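Local structure of (S)-2-haloacid dehalogenase IVA (Burkholderia cepacia, 2NO4) at residues K161-C171 and W189-F199. The protein catalyses the hydrolytic dehalogenation of short-chain (S)-2-haloalkanoic acids, giving (R)-2-hydroxyalkanoic acids with inversion of configuration. Residues are numbered along the deposited sequence; the frame is centred on the assembly and turned at random.
Sequences KPDPRIYQFAC and WDLGGAGKFGF. With SO4 (sulfate ion), chain H.
Lys161 and Tyr167 converge on the carboxylate of Asp190 at the active-site edge of a HAD-superfamily Rossmann-like domain, where helices 164-171 and 189-197 pack at 64°. Lys161 NZ forms a salt bridge with Asp190 OD2 (2.9 Å), approaching from above the carboxylate plane, while Tyr167 OH donates to the anti lone pair of Asp190 OD1 at 2.6 Å, with phenol ring and carboxylate nearly coplanar, 24° apart. The two side chains thus hold one oxygen each. The extended Lys161 chain, whose CB abuts the edge of the Trp189 ring, also hydrogen-bonds through its NZ to sulfate O3 (2.8 Å).

Behind this polar cluster, Tyr167 is a knob among Asp190, Gly193, Ala194 and Phe197. Ala194 CB makes a CH-pi contact over its face, with Ile166 CG2 across the opposite one. Phe197 returns the knob, its ring set among Pro164, Tyr167, Gln168 and Cys171; Tyr167 CB lies over the face of the Phe197 ring, 3.7 Å from its centroid, a CH-pi contact. Farther along, Cys171 SG meets the edges of two rings, at Phe197 CE2 (3.6 Å) and Phe199 CE1 (3.5 Å). Lys161 further bridges to the nucleophile Asp20, and Ser185 bonds to Asp190 OD2; the sulfate, also held by Ser128, Asn129 and the Tyr22 backbone, probably marks the substrate carboxylate position. Beside cis-Pro162, one water donates to both Pro162 O and Gly193 O.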
loop_
_atom_site.group_PDB
_atom_site.type_symbol
_atom_site.label_atom_id
_atom_site.label_comp_id
_atom_site.label_asym_id
_atom_site.label_seq_id
_atom_site.Cartn_x
_atom_site.Cartn_y
_atom_site.Cartn_z
ATOM N N LYS B 161 -9.311 -5.526 4.282
ATOM C CA LYS B 161 -8.896 -6.383 3.174
ATOM C C LYS B 161 -7.391 -6.128 2.931
ATOM O O LYS B 161 -6.921 -5.012 3.182
ATOM C CB LYS B 161 -9.668 -5.985 1.912
ATOM C CG LYS B 161 -11.147 -6.233 1.952
ATOM C CD LYS B 161 -11.779 -5.385 0.846
ATOM C CE LYS B 161 -13.188 -5.818 0.531
ATOM N NZ LYS B 161 -13.684 -5.082 -0.719
ATOM N N PRO B 162 -6.659 -7.117 2.380
ATOM C CA PRO B 162 -7.109 -8.474 1.957
ATOM C C PRO B 162 -6.905 -9.585 3.008
ATOM O O PRO B 162 -6.623 -10.732 2.642
ATOM C CB PRO B 162 -6.210 -8.756 0.743
ATOM C CG PRO B 162 -4.932 -7.991 1.016
ATOM C CD PRO B 162 -5.245 -6.874 2.001
ATOM N N ASP B 163 -6.970 -9.229 4.292
ATOM C CA ASP B 163 -6.820 -10.200 5.377
ATOM C C ASP B 163 -7.972 -11.181 5.233
ATOM O O ASP B 163 -9.108 -10.730 5.069
ATOM C CB ASP B 163 -6.967 -9.495 6.734
ATOM C CG ASP B 163 -6.673 -10.406 7.889
ATOM O OD1 ASP B 163 -7.457 -11.351 8.147
ATOM O OD2 ASP B 163 -5.613 -10.226 8.505
ATOM N N PRO B 164 -7.687 -12.509 5.267
ATOM C CA PRO B 164 -8.782 -13.460 5.034
ATOM C C PRO B 164 -9.974 -13.362 6.010
ATOM O O PRO B 164 -11.082 -13.752 5.625
ATOM C CB PRO B 164 -8.094 -14.822 5.136
ATOM C CG PRO B 164 -6.792 -14.539 6.006
ATOM C CD PRO B 164 -6.400 -13.202 5.487
ATOM N N ARG B 165 -9.766 -12.870 7.233
ATOM C CA ARG B 165 -10.897 -12.772 8.176
ATOM C C ARG B 165 -12.060 -11.933 7.655
ATOM O O ARG B 165 -13.200 -12.203 8.015
ATOM C CB ARG B 165 -10.480 -12.280 9.579
ATOM C CG ARG B 165 -9.464 -13.193 10.289
ATOM C CD ARG B 165 -8.127 -12.474 10.328
ATOM N NE ARG B 165 -7.890 -11.986 11.642
ATOM C CZ ARG B 165 -6.964 -11.123 12.046
ATOM N NH1 ARG B 165 -6.128 -10.465 11.241
ATOM N NH2 ARG B 165 -6.945 -10.889 13.337
ATOM N N ILE B 166 -11.787 -10.926 6.815
ATOM C CA ILE B 166 -12.873 -10.128 6.240
ATOM C C ILE B 166 -13.739 -10.881 5.207
ATOM O O ILE B 166 -14.964 -10.708 5.185
ATOM C CB ILE B 166 -12.433 -8.724 5.737
ATOM C CG1 ILE B 166 -13.685 -7.859 5.494
ATOM C CG2 ILE B 166 -11.555 -8.848 4.479
ATOM C CD1 ILE B 166 -13.394 -6.407 5.014
ATOM N N TYR B 167 -13.112 -11.701 4.361
ATOM C CA TYR B 167 -13.831 -12.574 3.436
ATOM C C TYR B 167 -14.620 -13.650 4.206
ATOM O O TYR B 167 -15.740 -13.984 3.823
ATOM C CB TYR B 167 -12.868 -13.191 2.389
ATOM C CG TYR B 167 -12.054 -12.103 1.686
ATOM C CD1 TYR B 167 -12.693 -11.166 0.850
ATOM C CD2 TYR B 167 -10.672 -11.984 1.892
ATOM C CE1 TYR B 167 -11.978 -10.146 0.210
ATOM C CE2 TYR B 167 -9.933 -10.940 1.257
ATOM C CZ TYR B 167 -10.609 -10.039 0.408
ATOM O OH TYR B 167 -9.948 -9.005 -0.220
ATOM N N GLN B 168 -14.028 -14.181 5.280
ATOM C CA GLN B 168 -14.688 -15.168 6.155
ATOM C C GLN B 168 -15.931 -14.574 6.818
ATOM O O GLN B 168 -16.962 -15.238 6.895
ATOM C CB GLN B 168 -13.722 -15.705 7.226
ATOM C CG GLN B 168 -14.308 -16.814 8.130
ATOM C CD GLN B 168 -14.722 -18.031 7.330
ATOM O OE1 GLN B 168 -15.880 -18.426 7.346
ATOM N NE2 GLN B 168 -13.794 -18.618 6.619
ATOM N N PHE B 169 -15.818 -13.333 7.289
ATOM C CA PHE B 169 -16.949 -12.552 7.818
ATOM C C PHE B 169 -18.167 -12.540 6.864
ATOM O O PHE B 169 -19.309 -12.703 7.316
ATOM C CB PHE B 169 -16.490 -11.115 8.163
ATOM C CG PHE B 169 -17.575 -10.233 8.747
ATOM C CD1 PHE B 169 -18.090 -10.470 10.036
ATOM C CD2 PHE B 169 -18.071 -9.140 8.028
ATOM C CE1 PHE B 169 -19.099 -9.620 10.582
ATOM C CE2 PHE B 169 -19.075 -8.314 8.566
ATOM C CZ PHE B 169 -19.581 -8.554 9.836
ATOM N N ALA B 170 -17.921 -12.334 5.564
ATOM C CA ALA B 170 -18.967 -12.373 4.534
ATOM C C ALA B 170 -19.638 -13.759 4.452
ATOM O O ALA B 170 -20.858 -13.848 4.375
ATOM C CB ALA B 170 -18.372 -11.949 3.124
ATOM N N CYS B 171 -18.833 -14.826 4.426
ATOM C CA CYS B 171 -19.336 -16.205 4.458
ATOM C C CYS B 171 -20.219 -16.418 5.677
ATOM O O CYS B 171 -21.336 -16.884 5.539
ATOM C CB CYS B 171 -18.188 -17.213 4.497
ATOM S SG CYS B 171 -17.272 -17.255 3.001
ATOM N N TRP B 189 -5.657 -6.222 -5.668
ATOM C CA TRP B 189 -5.236 -6.720 -4.351
ATOM C C TRP B 189 -6.430 -7.422 -3.616
ATOM O O TRP B 189 -6.252 -8.375 -2.886
ATOM C CB TRP B 189 -4.629 -5.553 -3.497
ATOM C CG TRP B 189 -5.452 -4.313 -3.475
ATOM C CD1 TRP B 189 -5.311 -3.240 -4.305
ATOM C CD2 TRP B 189 -6.603 -4.026 -2.640
ATOM N NE1 TRP B 189 -6.277 -2.307 -4.050
ATOM C CE2 TRP B 189 -7.086 -2.751 -3.034
ATOM C CE3 TRP B 189 -7.264 -4.718 -1.597
ATOM C CZ2 TRP B 189 -8.224 -2.135 -2.445
ATOM C CZ3 TRP B 189 -8.422 -4.091 -0.996
ATOM C CH2 TRP B 189 -8.867 -2.816 -1.425
ATOM N N ASP B 190 -7.625 -6.915 -3.851
ATOM C CA ASP B 190 -8.866 -7.396 -3.274
ATOM C C ASP B 190 -9.249 -8.717 -3.952
ATOM O O ASP B 190 -9.629 -9.675 -3.272
ATOM C CB ASP B 190 -9.934 -6.314 -3.483
ATOM C CG ASP B 190 -11.251 -6.593 -2.737
ATOM O OD1 ASP B 190 -11.281 -7.410 -1.776
ATOM O OD2 ASP B 190 -12.266 -5.949 -3.142
ATOM N N LEU B 191 -9.129 -8.781 -5.275
ATOM C CA LEU B 191 -9.265 -10.059 -6.014
ATOM C C LEU B 191 -8.202 -11.093 -5.568
ATOM O O LEU B 191 -8.495 -12.264 -5.482
ATOM C CB LEU B 191 -9.230 -9.855 -7.538
ATOM C CG LEU B 191 -10.345 -8.914 -8.037
ATOM C CD1 LEU B 191 -9.873 -8.214 -9.302
ATOM C CD2 LEU B 191 -11.670 -9.659 -8.229
ATOM N N GLY B 192 -6.975 -10.645 -5.331
ATOM C CA GLY B 192 -5.920 -11.521 -4.835
ATOM C C GLY B 192 -6.293 -12.133 -3.500
ATOM O O GLY B 192 -6.230 -13.341 -3.355
ATOM N N GLY B 193 -6.733 -11.293 -2.550
ATOM C CA GLY B 193 -7.165 -11.760 -1.242
ATOM C C GLY B 193 -8.382 -12.674 -1.271
ATOM O O GLY B 193 -8.368 -13.734 -0.632
ATOM N N ALA B 194 -9.422 -12.257 -2.008
ATOM C CA ALA B 194 -10.658 -13.013 -2.172
ATOM C C ALA B 194 -10.436 -14.354 -2.866
ATOM O O ALA B 194 -11.032 -15.369 -2.483
ATOM C CB ALA B 194 -11.691 -12.158 -2.985
ATOM N N GLY B 195 -9.580 -14.357 -3.871
ATOM C CA GLY B 195 -9.266 -15.564 -4.666
ATOM C C GLY B 195 -8.471 -16.553 -3.836
ATOM O O GLY B 195 -8.797 -17.767 -3.795
ATOM N N LYS B 196 -7.446 -16.049 -3.145
ATOM C CA LYS B 196 -6.690 -16.899 -2.206
ATOM C C LYS B 196 -7.575 -17.470 -1.092
ATOM O O LYS B 196 -7.454 -18.637 -0.759
ATOM C CB LYS B 196 -5.495 -16.187 -1.613
ATOM C CG LYS B 196 -4.526 -17.187 -0.977
ATOM C CD LYS B 196 -3.374 -16.494 -0.374
ATOM C CE LYS B 196 -2.852 -17.353 0.768
ATOM N NZ LYS B 196 -2.161 -18.525 0.202
ATOM N N PHE B 197 -8.475 -16.664 -0.548
ATOM C CA PHE B 197 -9.476 -17.145 0.404
ATOM C C PHE B 197 -10.375 -18.259 -0.168
ATOM O O PHE B 197 -10.781 -19.192 0.562
ATOM C CB PHE B 197 -10.326 -15.969 0.936
ATOM C CG PHE B 197 -11.414 -16.400 1.888
ATOM C CD1 PHE B 197 -11.099 -16.701 3.215
ATOM C CD2 PHE B 197 -12.732 -16.533 1.448
ATOM C CE1 PHE B 197 -12.079 -17.151 4.119
ATOM C CE2 PHE B 197 -13.734 -16.959 2.330
ATOM C CZ PHE B 197 -13.400 -17.284 3.668
ATOM N N GLY B 198 -10.697 -18.187 -1.460
ATOM C CA GLY B 198 -11.547 -19.217 -2.074
ATOM C C GLY B 198 -12.820 -18.769 -2.787
ATOM O O GLY B 198 -13.558 -19.618 -3.302
ATOM N N PHE B 199 -13.101 -17.462 -2.822
ATOM C CA PHE B 199 -14.257 -16.972 -3.618
ATOM C C PHE B 199 -13.958 -17.137 -5.096
ATOM O O PHE B 199 -12.808 -17.160 -5.463
ATOM C CB PHE B 199 -14.516 -15.492 -3.402
ATOM C CG PHE B 199 -15.059 -15.135 -2.046
ATOM C CD1 PHE B 199 -15.682 -16.084 -1.231
ATOM C CD2 PHE B 199 -14.961 -13.818 -1.599
ATOM C CE1 PHE B 199 -16.221 -15.714 0.048
ATOM C CE2 PHE B 199 -15.482 -13.423 -0.342
ATOM C CZ PHE B 199 -16.135 -14.387 0.476
HETATM S S SO4 H . -13.650 -1.167 -0.664
HETATM O O1 SO4 H . -15.036 -1.008 -1.041
HETATM O O2 SO4 H . -13.172 -0.022 0.104
HETATM O O3 SO4 H . -13.411 -2.408 0.036
HETATM O O4 SO4 H . -12.934 -1.188 -1.938
HETATM O O HOH W 1 -7.233 -13.412 1.872
#